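PA1221 (Pseudomonas aeruginosa, PDB 4DG8) binds adenosine monophosphate in an AMP-binding domain of the ANL superfamily and also carries a phosphopantetheine attachment domain. Local coordinates at residues R32-M36 against L226-G230; G101-L105 against Q165-F171; L127-T133 against L141-R147; V233-L237 against L248-A254. All blocks are in the same frame, centred on the assembly; numbering follows the deposited sequence.

Overall arrangement
All four contacts lie in the AMP-binding part of the chain. Contacts 2 and 3 belong to the same mixed sheet. Contact 3 is at its edge, and contact 2 is between two inner strands. Their centres are about 17 Å apart and their nearest atoms about 6 Å. Contacts 1 and 4 adjoin in sequence, because the loop 226-230 runs into the strand that starts contact 4. Their centres are about 20 Å apart. Contact 1 lies about 19 Å from contact 2, centre to centre. The side chain of Tyr168 in contact 2 is about 9 Å from the bound adenosine monophosphate, too far to touch it.

Contact 1 (R32-M36 against L226-G230); sequences RFSEM and LLNGG
Arg32 meets Leu227 edge-on. The carbonyl oxygen Leu227 O lies almost in the guanidinium plane, and NE lies in the plane of that carbonyl. The Arg32 NE to Leu227 O bond is 2.7 Å long and nearly straight, with 161° at the hydrogen. Arg32 NH2 adds a weak bond to Leu227 O at 3.1 Å. The arginine chain bends at CG (chi2 67°), and this turn carries its end along the helix to the loop. Met36 CE covers one face of the guanidinium, 3.5 Å above the plane and over its centre. Further back, the methionine SD lies against the backbone of the loop, 3.5 Å from Gly229 N. Gly229 has a positive phi (78°), where the chain turns after Asn228. The Asn228 amide is held by Gly224 O and Cys193 O.

Apolar atoms make up the rest of the contact. Leu227 CD2 packs on Phe33 CB at 4.0 Å. The Phe33 and Leu226 side chains run side by side in the same direction, with Phe33 CD1 4.1 Å from Leu226 CB. Tyr55 meets the Phe33 ring at a slant. A weak salt bridge from Arg32 NH1 to Glu35 OE1, 3.4 Å, gives the guanidinium a further partner within the helix. Leu227 O, a buried residue's carbonyl, is thus satisfied by a charged donor, which probably polarises it and fixes the loop against helix 29-39.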
loop_
_atom_site.group_PDB
_atom_site.type_symbol
_atom_site.label_atom_id
_atom_site.label_comp_id
_atom_site.label_asym_id
_atom_site.label_seq_id
_atom_site.Cartn_x
_atom_site.Cartn_y
_atom_site.Cartn_z
ATOM N N ARG A 32 10.542 18.522 -4.594
ATOM C CA ARG A 32 10.486 17.926 -5.923
ATOM C C ARG A 32 9.213 18.343 -6.658
ATOM O O ARG A 32 9.252 18.755 -7.836
ATOM C CB ARG A 32 10.580 16.411 -5.829
ATOM C CG ARG A 32 10.400 15.698 -7.158
ATOM C CD ARG A 32 11.535 15.965 -8.116
ATOM N NE ARG A 32 11.254 15.316 -9.396
ATOM C CZ ARG A 32 12.099 15.248 -10.420
ATOM N NH1 ARG A 32 13.306 15.803 -10.334
ATOM N NH2 ARG A 32 11.727 14.631 -11.543
ATOM N N PHE A 33 8.088 18.272 -5.956
ATOM C CA PHE A 33 6.852 18.760 -6.542
ATOM C C PHE A 33 6.982 20.214 -6.986
ATOM O O PHE A 33 6.492 20.580 -8.051
ATOM C CB PHE A 33 5.624 18.600 -5.619
ATOM C CG PHE A 33 4.359 19.082 -6.263
ATOM C CD1 PHE A 33 3.604 18.233 -7.055
ATOM C CD2 PHE A 33 3.986 20.410 -6.172
ATOM C CE1 PHE A 33 2.455 18.699 -7.708
ATOM C CE2 PHE A 33 2.841 20.890 -6.817
ATOM C CZ PHE A 33 2.069 20.032 -7.576
ATOM N N SER A 34 7.635 21.039 -6.176
ATOM C CA SER A 34 7.764 22.439 -6.526
ATOM C C SER A 34 8.589 22.602 -7.797
ATOM O O SER A 34 8.301 23.467 -8.635
ATOM C CB SER A 34 8.393 23.230 -5.373
ATOM O OG SER A 34 7.450 23.396 -4.329
ATOM N N GLU A 35 9.623 21.775 -7.923
ATOM C CA GLU A 35 10.468 21.788 -9.109
ATOM C C GLU A 35 9.608 21.490 -10.355
ATOM O O GLU A 35 9.652 22.211 -11.365
ATOM C CB GLU A 35 11.593 20.758 -8.946
ATOM C CG GLU A 35 12.550 20.673 -10.123
ATOM C CD GLU A 35 13.555 19.528 -10.005
ATOM O OE1 GLU A 35 13.592 18.856 -8.953
ATOM O OE2 GLU A 35 14.311 19.305 -10.979
ATOM N N MET A 36 8.817 20.432 -10.261
ATOM C CA MET A 36 7.932 20.024 -11.350
ATOM C C MET A 36 6.919 21.111 -11.694
ATOM O O MET A 36 6.658 21.365 -12.869
ATOM C CB MET A 36 7.199 18.711 -11.010
ATOM C CG MET A 36 8.107 17.476 -10.892
ATOM S SD MET A 36 8.952 17.041 -12.422
ATOM C CE MET A 36 10.516 17.914 -12.233
ATOM N N LEU A 226 3.111 12.706 -9.963
ATOM C CA LEU A 226 3.284 14.128 -9.653
ATOM C C LEU A 226 4.749 14.526 -9.471
ATOM O O LEU A 226 5.119 15.676 -9.680
ATOM C CB LEU A 226 2.472 14.530 -8.413
ATOM C CG LEU A 226 0.945 14.456 -8.533
ATOM C CD1 LEU A 226 0.318 14.769 -7.190
ATOM C CD2 LEU A 226 0.450 15.444 -9.592
ATOM N N LEU A 227 5.586 13.587 -9.055
ATOM C CA LEU A 227 6.992 13.914 -8.865
ATOM C C LEU A 227 7.775 13.809 -10.182
ATOM O O LEU A 227 8.959 14.151 -10.255
ATOM C CB LEU A 227 7.606 13.054 -7.744
ATOM C CG LEU A 227 6.916 13.254 -6.392
ATOM C CD1 LEU A 227 7.641 12.471 -5.313
ATOM C CD2 LEU A 227 6.822 14.757 -6.016
ATOM N N ASN A 228 7.123 13.268 -11.208
ATOM C CA ASN A 228 7.668 13.268 -12.569
ATOM C C ASN A 228 7.070 14.208 -13.626
ATOM O O ASN A 228 7.411 14.099 -14.805
ATOM C CB ASN A 228 7.868 11.841 -13.074
ATOM C CG ASN A 228 8.879 11.102 -12.234
ATOM O OD1 ASN A 228 10.084 11.364 -12.326
ATOM N ND2 ASN A 228 8.396 10.224 -11.353
ATOM N N GLY A 229 6.147 15.081 -13.228
ATOM C CA GLY A 229 5.491 15.948 -14.201
ATOM C C GLY A 229 4.414 15.203 -14.986
ATOM O O GLY A 229 3.966 15.669 -16.042
ATOM N N GLY A 230 4.001 14.048 -14.465
ATOM C CA GLY A 230 2.966 13.227 -15.083
ATOM C C GLY A 230 1.579 13.589 -14.585
ATOM O O GLY A 230 1.386 14.640 -13.964
#

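Contact 2 (G101-L105 against Q165-F171)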
loop_
_atom_site.group_PDB
_atom_site.type_symbol
_atom_site.label_atom_id
_atom_site.label_comp_id
_atom_site.label_asym_id
_atom_site.label_seq_id
_atom_site.Cartn_x
_atom_site.Cartn_y
_atom_site.Cartn_z
ATOM N N GLY A 101 4.311 20.502 6.594
ATOM C CA GLY A 101 5.220 19.787 7.469
ATOM C C GLY A 101 4.475 18.691 8.223
ATOM O O GLY A 101 5.023 18.012 9.093
ATOM N N HIS A 102 3.216 18.493 7.864
ATOM C CA HIS A 102 2.422 17.470 8.520
ATOM C C HIS A 102 2.411 16.175 7.701
ATOM O O HIS A 102 2.934 16.135 6.585
ATOM C CB HIS A 102 1.011 18.017 8.767
ATOM C CG HIS A 102 1.000 19.261 9.600
ATOM N ND1 HIS A 102 1.896 19.471 10.623
ATOM C CD2 HIS A 102 0.235 20.377 9.535
ATOM C CE1 HIS A 102 1.671 20.651 11.173
ATOM N NE2 HIS A 102 0.668 21.222 10.532
ATOM N N HIS A 103 1.808 15.123 8.249
ATOM C CA HIS A 103 1.749 13.837 7.565
ATOM C C HIS A 103 0.319 13.328 7.486
ATOM O O HIS A 103 -0.492 13.582 8.376
ATOM C CB HIS A 103 2.673 12.768 8.207
ATOM C CG HIS A 103 2.599 12.688 9.706
ATOM N ND1 HIS A 103 3.347 13.498 10.531
ATOM C CD2 HIS A 103 1.919 11.845 10.525
ATOM C CE1 HIS A 103 3.112 13.184 11.797
ATOM N NE2 HIS A 103 2.249 12.183 11.820
ATOM N N TYR A 104 0.019 12.585 6.428
ATOM C CA TYR A 104 -1.356 12.195 6.179
ATOM C C TYR A 104 -1.649 10.763 6.574
ATOM O O TYR A 104 -0.764 9.902 6.616
ATOM C CB TYR A 104 -1.808 12.471 4.727
ATOM C CG TYR A 104 -1.047 11.778 3.609
ATOM C CD1 TYR A 104 -1.302 10.442 3.283
ATOM C CD2 TYR A 104 -0.119 12.486 2.824
ATOM C CE1 TYR A 104 -0.624 9.805 2.214
ATOM C CE2 TYR A 104 0.561 11.859 1.748
ATOM C CZ TYR A 104 0.304 10.522 1.452
ATOM O OH TYR A 104 0.974 9.886 0.413
ATOM N N LEU A 105 -2.907 10.549 6.922
ATOM C CA LEU A 105 -3.414 9.233 7.293
ATOM C C LEU A 105 -4.774 9.019 6.648
ATOM O O LEU A 105 -5.661 9.882 6.776
ATOM C CB LEU A 105 -3.586 9.194 8.809
ATOM C CG LEU A 105 -4.386 8.046 9.391
ATOM C CD1 LEU A 105 -3.671 6.712 9.150
ATOM C CD2 LEU A 105 -4.613 8.304 10.882
ATOM N N GLN A 165 11.466 14.064 7.387
ATOM C CA GLN A 165 10.135 14.393 7.889
ATOM C C GLN A 165 9.153 13.268 7.528
ATOM O O GLN A 165 9.215 12.704 6.419
ATOM C CB GLN A 165 9.635 15.696 7.262
ATOM C CG GLN A 165 8.471 16.340 8.006
ATOM C CD GLN A 165 8.916 16.971 9.319
ATOM O OE1 GLN A 165 10.085 16.901 9.681
ATOM N NE2 GLN A 165 7.990 17.597 10.031
ATOM N N ILE A 166 8.253 12.941 8.451
ATOM C CA ILE A 166 7.201 11.963 8.169
ATOM C C ILE A 166 6.268 12.552 7.116
ATOM O O ILE A 166 5.823 13.697 7.254
ATOM C CB ILE A 166 6.361 11.632 9.441
ATOM C CG1 ILE A 166 7.272 11.267 10.615
ATOM C CG2 ILE A 166 5.308 10.524 9.146
ATOM C CD1 ILE A 166 8.197 10.097 10.330
ATOM N N ALA A 167 6.070 11.820 6.021
ATOM C CA ALA A 167 5.025 12.112 5.034
ATOM C C ALA A 167 3.640 11.499 5.343
ATOM O O ALA A 167 2.583 12.109 5.115
ATOM C CB ALA A 167 5.494 11.717 3.630
ATOM N N TYR A 168 3.630 10.264 5.808
ATOM C CA TYR A 168 2.339 9.624 6.063
ATOM C C TYR A 168 2.425 8.459 7.021
ATOM O O TYR A 168 3.512 7.942 7.304
ATOM C CB TYR A 168 1.632 9.212 4.751
ATOM C CG TYR A 168 2.321 8.141 3.936
ATOM C CD1 TYR A 168 2.241 6.797 4.292
ATOM C CD2 TYR A 168 3.012 8.466 2.775
ATOM C CE1 TYR A 168 2.870 5.816 3.536
ATOM C CE2 TYR A 168 3.637 7.491 2.008
ATOM C CZ TYR A 168 3.567 6.171 2.387
ATOM O OH TYR A 168 4.190 5.211 1.601
ATOM N N ILE A 169 1.266 8.049 7.513
ATOM C CA ILE A 169 1.160 6.837 8.300
ATOM C C ILE A 169 0.236 5.817 7.625
ATOM O O ILE A 169 -0.845 6.164 7.162
ATOM C CB ILE A 169 0.648 7.132 9.724
ATOM C CG1 ILE A 169 1.687 7.958 10.474
ATOM C CG2 ILE A 169 0.307 5.808 10.467
ATOM C CD1 ILE A 169 1.253 8.441 11.827
ATOM N N ASN A 170 0.673 4.562 7.564
ATOM C CA ASN A 170 -0.193 3.463 7.136
ATOM C C ASN A 170 -0.286 2.452 8.253
ATOM O O ASN A 170 0.737 2.022 8.797
ATOM C CB ASN A 170 0.342 2.761 5.885
ATOM C CG ASN A 170 0.095 3.564 4.607
ATOM O OD1 ASN A 170 -0.237 4.759 4.651
ATOM N ND2 ASN A 170 0.271 2.912 3.460
ATOM N N PHE A 171 -1.498 2.046 8.602
ATOM C CA PHE A 171 -1.640 1.089 9.698
ATOM C C PHE A 171 -1.466 -0.330 9.152
ATOM O O PHE A 171 -1.938 -0.646 8.050
ATOM C CB PHE A 171 -2.994 1.239 10.383
ATOM C CG PHE A 171 -3.006 2.255 11.498
ATOM C CD1 PHE A 171 -2.484 1.943 12.741
ATOM C CD2 PHE A 171 -3.542 3.520 11.302
ATOM C CE1 PHE A 171 -2.495 2.879 13.776
ATOM C CE2 PHE A 171 -3.562 4.459 12.337
ATOM C CZ PHE A 171 -3.034 4.140 13.566
HETATM O O HOH W 1 5.168 15.359 9.365
#
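Tyr104 and Tyr168 have matching first torsions (chi1 60° and 65°), which lay the two side chains side by side, pointing the same way. They are paired in register, and this puts both on one face of the sheet. The ring planes are 24° apart but slid along each other, so the rings barely overlap. Instead, Tyr168 CB sits over the face of the Tyr104 ring, 3.6 Å from its centroid, in a CH-pi contact. The two hydroxyls lead to one helix: Tyr104 OH bonds Trp223 and Tyr168 OH bonds Thr219, both on helix 217-226.

His103 turns to the other side. Ile166 CG2 lies over one face of its ring, 3.8 Å from the centroid. Ile169 CD1 is 3.7 Å from His103 CD2. A water near the ring plane joins His103 ND1, Gly101 O and Ile166 O. Gly101 O also accepts from Gln165 NE2 at 3.1 Å, in the carbonyl plane and on a lone pair. Leu105 CD1 reaches Phe171 CD2 at 3.9 Å.

Two backbone bonds join the strands, Tyr104 N to Ala167 O and Ile169 N to Tyr104 O, each 2.9 Å. Ala167 and Tyr168 both face Cys184 on strand 180-185, a classic beta bulge. Gly101 ends helix 88-99 in a Schellman motif. Strand 79-83, that helix and strand 103-106 form a beta-alpha-beta crossover. Strand 166-172 lies parallel beside strand 103-106 in a mixed sheet, and strand 180-185 continues it antiparallel.

Contact 3 (L127-T133 against L141-R147)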
loop_
_atom_site.group_PDB
_atom_site.type_symbol
_atom_site.label_atom_id
_atom_site.label_comp_id
_atom_site.label_asym_id
_atom_site.label_seq_id
_atom_site.Cartn_x
_atom_site.Cartn_y
_atom_site.Cartn_z
ATOM N N LEU A 127 -7.016 16.067 13.260
ATOM C CA LEU A 127 -8.116 16.586 12.475
ATOM C C LEU A 127 -8.272 15.720 11.225
ATOM O O LEU A 127 -7.283 15.211 10.680
ATOM C CB LEU A 127 -7.805 18.041 12.095
ATOM C CG LEU A 127 -8.785 18.734 11.145
ATOM C CD1 LEU A 127 -10.178 18.701 11.763
ATOM C CD2 LEU A 127 -8.353 20.164 10.865
ATOM N N ILE A 128 -9.499 15.569 10.747
ATOM C CA ILE A 128 -9.721 14.776 9.553
ATOM C C ILE A 128 -10.349 15.646 8.471
ATOM O O ILE A 128 -11.403 16.262 8.686
ATOM C CB ILE A 128 -10.629 13.555 9.826
ATOM C CG1 ILE A 128 -9.979 12.599 10.835
ATOM C CG2 ILE A 128 -10.969 12.824 8.507
ATOM C CD1 ILE A 128 -10.930 11.525 11.351
ATOM N N LEU A 129 -9.718 15.676 7.302
ATOM C CA LEU A 129 -10.231 16.489 6.204
ATOM C C LEU A 129 -11.228 15.656 5.422
ATOM O O LEU A 129 -10.846 14.706 4.761
ATOM C CB LEU A 129 -9.080 16.901 5.289
ATOM C CG LEU A 129 -8.054 17.818 5.950
ATOM C CD1 LEU A 129 -6.940 18.153 4.971
ATOM C CD2 LEU A 129 -8.759 19.086 6.435
ATOM N N ASP A 130 -12.502 16.031 5.478
ATOM C CA ASP A 130 -13.544 15.224 4.857
ATOM C C ASP A 130 -13.741 15.696 3.435
ATOM O O ASP A 130 -14.174 16.822 3.219
ATOM C CB ASP A 130 -14.860 15.379 5.637
ATOM C CG ASP A 130 -15.967 14.465 5.115
ATOM O OD1 ASP A 130 -15.842 13.945 3.994
ATOM O OD2 ASP A 130 -16.965 14.265 5.827
ATOM N N CYS A 131 -13.388 14.857 2.463
ATOM C CA CYS A 131 -13.518 15.231 1.056
ATOM C C CYS A 131 -14.758 14.679 0.381
ATOM O O CYS A 131 -14.948 14.909 -0.809
ATOM C CB CYS A 131 -12.287 14.812 0.241
ATOM S SG CYS A 131 -10.775 15.608 0.758
ATOM N N SER A 132 -15.585 13.932 1.111
ATOM C CA SER A 132 -16.762 13.325 0.487
ATOM C C SER A 132 -17.692 14.409 -0.042
ATOM O O SER A 132 -17.718 15.534 0.459
ATOM C CB SER A 132 -17.506 12.416 1.463
ATOM O OG SER A 132 -17.915 13.131 2.615
ATOM N N THR A 133 -18.426 14.094 -1.091
ATOM C CA THR A 133 -19.416 15.039 -1.568
ATOM C C THR A 133 -20.687 14.902 -0.734
ATOM O O THR A 133 -21.312 15.894 -0.358
ATOM C CB THR A 133 -19.721 14.819 -3.047
ATOM O OG1 THR A 133 -20.247 13.500 -3.223
ATOM C CG2 THR A 133 -18.444 14.974 -3.869
ATOM N N LEU A 141 -15.663 12.202 15.799
ATOM C CA LEU A 141 -14.287 12.332 15.325
ATOM C C LEU A 141 -14.086 13.749 14.798
ATOM O O LEU A 141 -15.037 14.388 14.356
ATOM C CB LEU A 141 -13.982 11.313 14.234
ATOM C CG LEU A 141 -14.079 9.831 14.611
ATOM C CD1 LEU A 141 -14.204 8.957 13.369
ATOM C CD2 LEU A 141 -12.897 9.387 15.475
ATOM N N PRO A 142 -12.844 14.255 14.856
ATOM C CA PRO A 142 -12.595 15.667 14.514
ATOM C C PRO A 142 -12.506 15.897 12.998
ATOM O O PRO A 142 -11.412 15.915 12.452
ATOM C CB PRO A 142 -11.259 15.976 15.210
ATOM C CG PRO A 142 -10.560 14.643 15.316
ATOM C CD PRO A 142 -11.643 13.567 15.373
ATOM N N CYS A 143 -13.660 16.046 12.347
ATOM C CA CYS A 143 -13.755 16.191 10.895
ATOM C C CYS A 143 -14.133 17.597 10.490
ATOM O O CYS A 143 -14.915 18.244 11.168
ATOM C CB CYS A 143 -14.846 15.286 10.330
ATOM S SG CYS A 143 -14.396 13.586 10.074
ATOM N N VAL A 144 -13.597 18.046 9.359
ATOM C CA VAL A 144 -14.037 19.291 8.750
ATOM C C VAL A 144 -14.340 19.072 7.273
ATOM O O VAL A 144 -13.643 18.311 6.607
ATOM C CB VAL A 144 -12.993 20.413 8.907
ATOM C CG1 VAL A 144 -12.759 20.698 10.373
ATOM C CG2 VAL A 144 -11.677 20.052 8.213
ATOM N N PRO A 145 -15.412 19.710 6.770
ATOM C CA PRO A 145 -15.764 19.595 5.347
ATOM C C PRO A 145 -14.736 20.338 4.515
ATOM O O PRO A 145 -14.509 21.526 4.736
ATOM C CB PRO A 145 -17.122 20.298 5.268
ATOM C CG PRO A 145 -17.085 21.311 6.389
ATOM C CD PRO A 145 -16.232 20.711 7.480
ATOM N N VAL A 146 -14.161 19.681 3.523
ATOM C CA VAL A 146 -13.016 20.277 2.859
ATOM C C VAL A 146 -13.438 21.373 1.875
ATOM O O VAL A 146 -12.675 22.283 1.598
ATOM C CB VAL A 146 -12.118 19.217 2.187
ATOM C CG1 VAL A 146 -12.662 18.849 0.806
ATOM C CG2 VAL A 146 -10.692 19.729 2.100
ATOM N N ARG A 147 -14.666 21.292 1.377
ATOM C CA ARG A 147 -15.170 22.283 0.435
ATOM C C ARG A 147 -15.708 23.497 1.179
ATOM O O ARG A 147 -15.956 24.555 0.594
ATOM C CB ARG A 147 -16.258 21.660 -0.451
ATOM C CG ARG A 147 -15.705 20.703 -1.505
ATOM C CD ARG A 147 -16.785 19.917 -2.251
ATOM N NE ARG A 147 -16.176 18.823 -3.006
ATOM C CZ ARG A 147 -15.788 17.671 -2.465
ATOM N NH1 ARG A 147 -15.970 17.461 -1.168
ATOM N NH2 ARG A 147 -15.221 16.727 -3.213
#
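Ile128 and Asp130 exchange four backbone hydrogen bonds with Pro142, Val144 and Val146. In the parallel register Ile128 stands beside Cys143 and Asp130 beside Pro145. The shortest bond runs from Ile128 N to Pro142 O, 2.6 Å. Asp130 N to Val144 O follows at 2.8 Å. Pro142 itself is the centre of an inverse gamma turn that leads into the strand.

Side-chain polar bonds lie at the far end. Arg147 grips the single atom Cys131 O with both terminal nitrogens, NH1 at 2.8 Å and NH2 at 3.0 Å. The oxygen lies in the guanidinium plane, and both nitrogens come from one face of the carbonyl. The arginine chain is extended from CG to NE and turns at its end (chi4 79°). Thr133 CG2 lies over one guanidinium face, 3.7 Å above its plane. The bond from Ser132 N to Asp130 OD1 closes an Asx turn, and Ser132 OG donates to the same oxygen.

Val144 takes two apolar neighbours. Leu127 CD1 meets Val144 CG1 at 3.5 Å, and the two chains cross at about a right angle. Leu129 CD2 lies 3.6 Å from Val144 CG2, the two chains alongside. On the other face of the sheet Ile128 packs on the sulfur of Cys143.

Strand 143-145 is the edge of the sheet, and strand 79-83 flanks strand 125-130 on its other side. Leu129, Cys131 and Val146 touch helix 88-99, while Ile128 and Leu141 touch helix 113-123.

Contact 4 (V233-L237 against L248-A254); sequences VLNDL and LIGERGA
Asp236 OD1 is gripped by two nitrogens of Arg252. NH1 makes the strong bond at 2.6 Å with 163° at the hydrogen, and NH2 adds a weak one at 3.2 Å. NH1 comes to OD1 on its syn side, somewhat out of the carboxylate plane, and OD1 lies close to the guanidinium plane. The carboxylate and guanidinium planes stand 87° apart. Asp236 CG lies between the backbone N and the carbonyl carbon (chi1 48°), which swings the acid back to the arginine. Its other oxygen, OD2, accepts from Arg49 N, so both oxygens are held.

The extended chain of Arg252 reaches from Val233 to Asp236. At its base, Arg252 CB touches Val233 CG1 at 3.6 Å. At its tip, Leu237 CG lies over one guanidinium face, and Leu237 CD2 is 3.4 Å from Arg252 NH2. Leu248 packs alongside: its CD1 meets Asn235 CB at 3.6 Å, and its CD2 meets Leu237 CD1 at 3.6 Å. Ala254 CB lies 4.1 Å from Val233 CG1. Asn235 OD1 accepts from Leu237 N in an Asx turn, while its ND2 bonds Gly238 O and Asn210 OD1.

Strand 231-234 runs between strands 44-48 and 206-209. Helix 242-250 and the turn after it pack on its end. Arg206 on strand 206-209 bonds Arg252 O, and Leu248 touches Leu208 on the same strand.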
loop_
_atom_site.group_PDB
_atom_site.type_symbol
_atom_site.label_atom_id
_atom_site.label_comp_id
_atom_site.label_asym_id
_atom_site.label_seq_id
_atom_site.Cartn_x
_atom_site.Cartn_y
_atom_site.Cartn_z
ATOM N N VAL A 233 -4.432 10.076 -13.106
ATOM C CA VAL A 233 -5.683 9.795 -13.781
ATOM C C VAL A 233 -6.529 9.037 -12.776
ATOM O O VAL A 233 -6.357 7.827 -12.584
ATOM C CB VAL A 233 -5.431 8.883 -14.995
ATOM C CG1 VAL A 233 -6.715 8.653 -15.762
ATOM C CG2 VAL A 233 -4.367 9.512 -15.911
ATOM N N LEU A 234 -7.497 9.736 -12.195
ATOM C CA LEU A 234 -8.193 9.223 -11.022
ATOM C C LEU A 234 -9.277 8.291 -11.481
ATOM O O LEU A 234 -10.023 8.625 -12.405
ATOM C CB LEU A 234 -8.840 10.365 -10.233
ATOM C CG LEU A 234 -7.980 11.555 -9.801
ATOM C CD1 LEU A 234 -8.827 12.522 -8.950
ATOM C CD2 LEU A 234 -6.747 11.098 -9.040
ATOM N N ASN A 235 -9.432 7.152 -10.818
ATOM C CA ASN A 235 -10.578 6.347 -11.146
ATOM C C ASN A 235 -11.715 6.809 -10.258
ATOM O O ASN A 235 -11.860 6.364 -9.116
ATOM C CB ASN A 235 -10.309 4.863 -10.855
ATOM C CG ASN A 235 -11.586 4.011 -10.956
ATOM O OD1 ASN A 235 -12.549 4.409 -11.604
ATOM N ND2 ASN A 235 -11.594 2.850 -10.305
ATOM N N ASP A 236 -12.540 7.679 -10.836
ATOM C CA ASP A 236 -13.835 8.094 -10.294
ATOM C C ASP A 236 -14.995 7.432 -11.035
ATOM O O ASP A 236 -16.127 7.914 -10.983
ATOM C CB ASP A 236 -13.977 9.621 -10.240
ATOM C CG ASP A 236 -13.570 10.286 -11.536
ATOM O OD1 ASP A 236 -13.463 9.566 -12.563
ATOM O OD2 ASP A 236 -13.376 11.520 -11.519
ATOM N N LEU A 237 -14.682 6.437 -11.858
ATOM C CA LEU A 237 -15.703 5.753 -12.653
ATOM C C LEU A 237 -16.463 4.645 -11.913
ATOM O O LEU A 237 -17.676 4.524 -12.034
ATOM C CB LEU A 237 -15.091 5.213 -13.945
ATOM C CG LEU A 237 -14.639 6.320 -14.894
ATOM C CD1 LEU A 237 -14.101 5.738 -16.186
ATOM C CD2 LEU A 237 -15.805 7.254 -15.186
ATOM N N LEU A 248 -10.672 4.265 -18.725
ATOM C CA LEU A 248 -9.649 5.101 -18.118
ATOM C C LEU A 248 -8.427 5.241 -19.030
ATOM O O LEU A 248 -7.807 6.299 -19.076
ATOM C CB LEU A 248 -9.269 4.563 -16.735
ATOM C CG LEU A 248 -10.371 4.761 -15.678
ATOM C CD1 LEU A 248 -10.105 3.987 -14.385
ATOM C CD2 LEU A 248 -10.596 6.259 -15.422
ATOM N N ILE A 249 -8.085 4.176 -19.753
ATOM C CA ILE A 249 -7.016 4.256 -20.743
ATOM C C ILE A 249 -7.474 5.029 -21.988
ATOM O O ILE A 249 -6.838 5.986 -22.409
ATOM C CB ILE A 249 -6.533 2.854 -21.159
ATOM C CG1 ILE A 249 -5.884 2.143 -19.969
ATOM C CG2 ILE A 249 -5.603 2.949 -22.372
ATOM C CD1 ILE A 249 -5.650 0.652 -20.182
ATOM N N GLY A 250 -8.605 4.625 -22.551
ATOM C CA GLY A 250 -9.067 5.177 -23.813
ATOM C C GLY A 250 -9.596 6.600 -23.727
ATOM O O GLY A 250 -9.304 7.425 -24.592
ATOM N N GLU A 251 -10.398 6.887 -22.707
ATOM C CA GLU A 251 -10.951 8.233 -22.555
ATOM C C GLU A 251 -10.013 9.202 -21.860
ATOM O O GLU A 251 -10.008 10.394 -22.152
ATOM C CB GLU A 251 -12.298 8.195 -21.834
ATOM C CG GLU A 251 -13.346 7.427 -22.610
ATOM C CD GLU A 251 -14.633 7.244 -21.836
ATOM O OE1 GLU A 251 -14.863 8.009 -20.870
ATOM O OE2 GLU A 251 -15.410 6.334 -22.203
ATOM N N ARG A 252 -9.287 8.708 -20.872
ATOM C CA ARG A 252 -8.390 9.578 -20.110
ATOM C C ARG A 252 -6.883 9.495 -20.345
ATOM O O ARG A 252 -6.133 10.275 -19.768
ATOM C CB ARG A 252 -8.759 9.531 -18.643
ATOM C CG ARG A 252 -10.214 9.877 -18.499
ATOM C CD ARG A 252 -10.630 9.809 -17.099
ATOM N NE ARG A 252 -12.065 9.963 -16.966
ATOM C CZ ARG A 252 -12.675 9.957 -15.788
ATOM N NH1 ARG A 252 -11.951 9.818 -14.692
ATOM N NH2 ARG A 252 -13.987 10.087 -15.709
ATOM N N GLY A 253 -6.447 8.574 -21.195
ATOM C CA GLY A 253 -5.032 8.454 -21.493
ATOM C C GLY A 253 -4.094 7.897 -20.422
ATOM O O GLY A 253 -2.886 8.142 -20.479
ATOM N N ALA A 254 -4.604 7.125 -19.469
ATOM C CA ALA A 254 -3.691 6.443 -18.554
ATOM C C ALA A 254 -2.777 5.509 -19.347
ATOM O O ALA A 254 -3.251 4.735 -20.183
ATOM C CB ALA A 254 -4.452 5.671 -17.489
#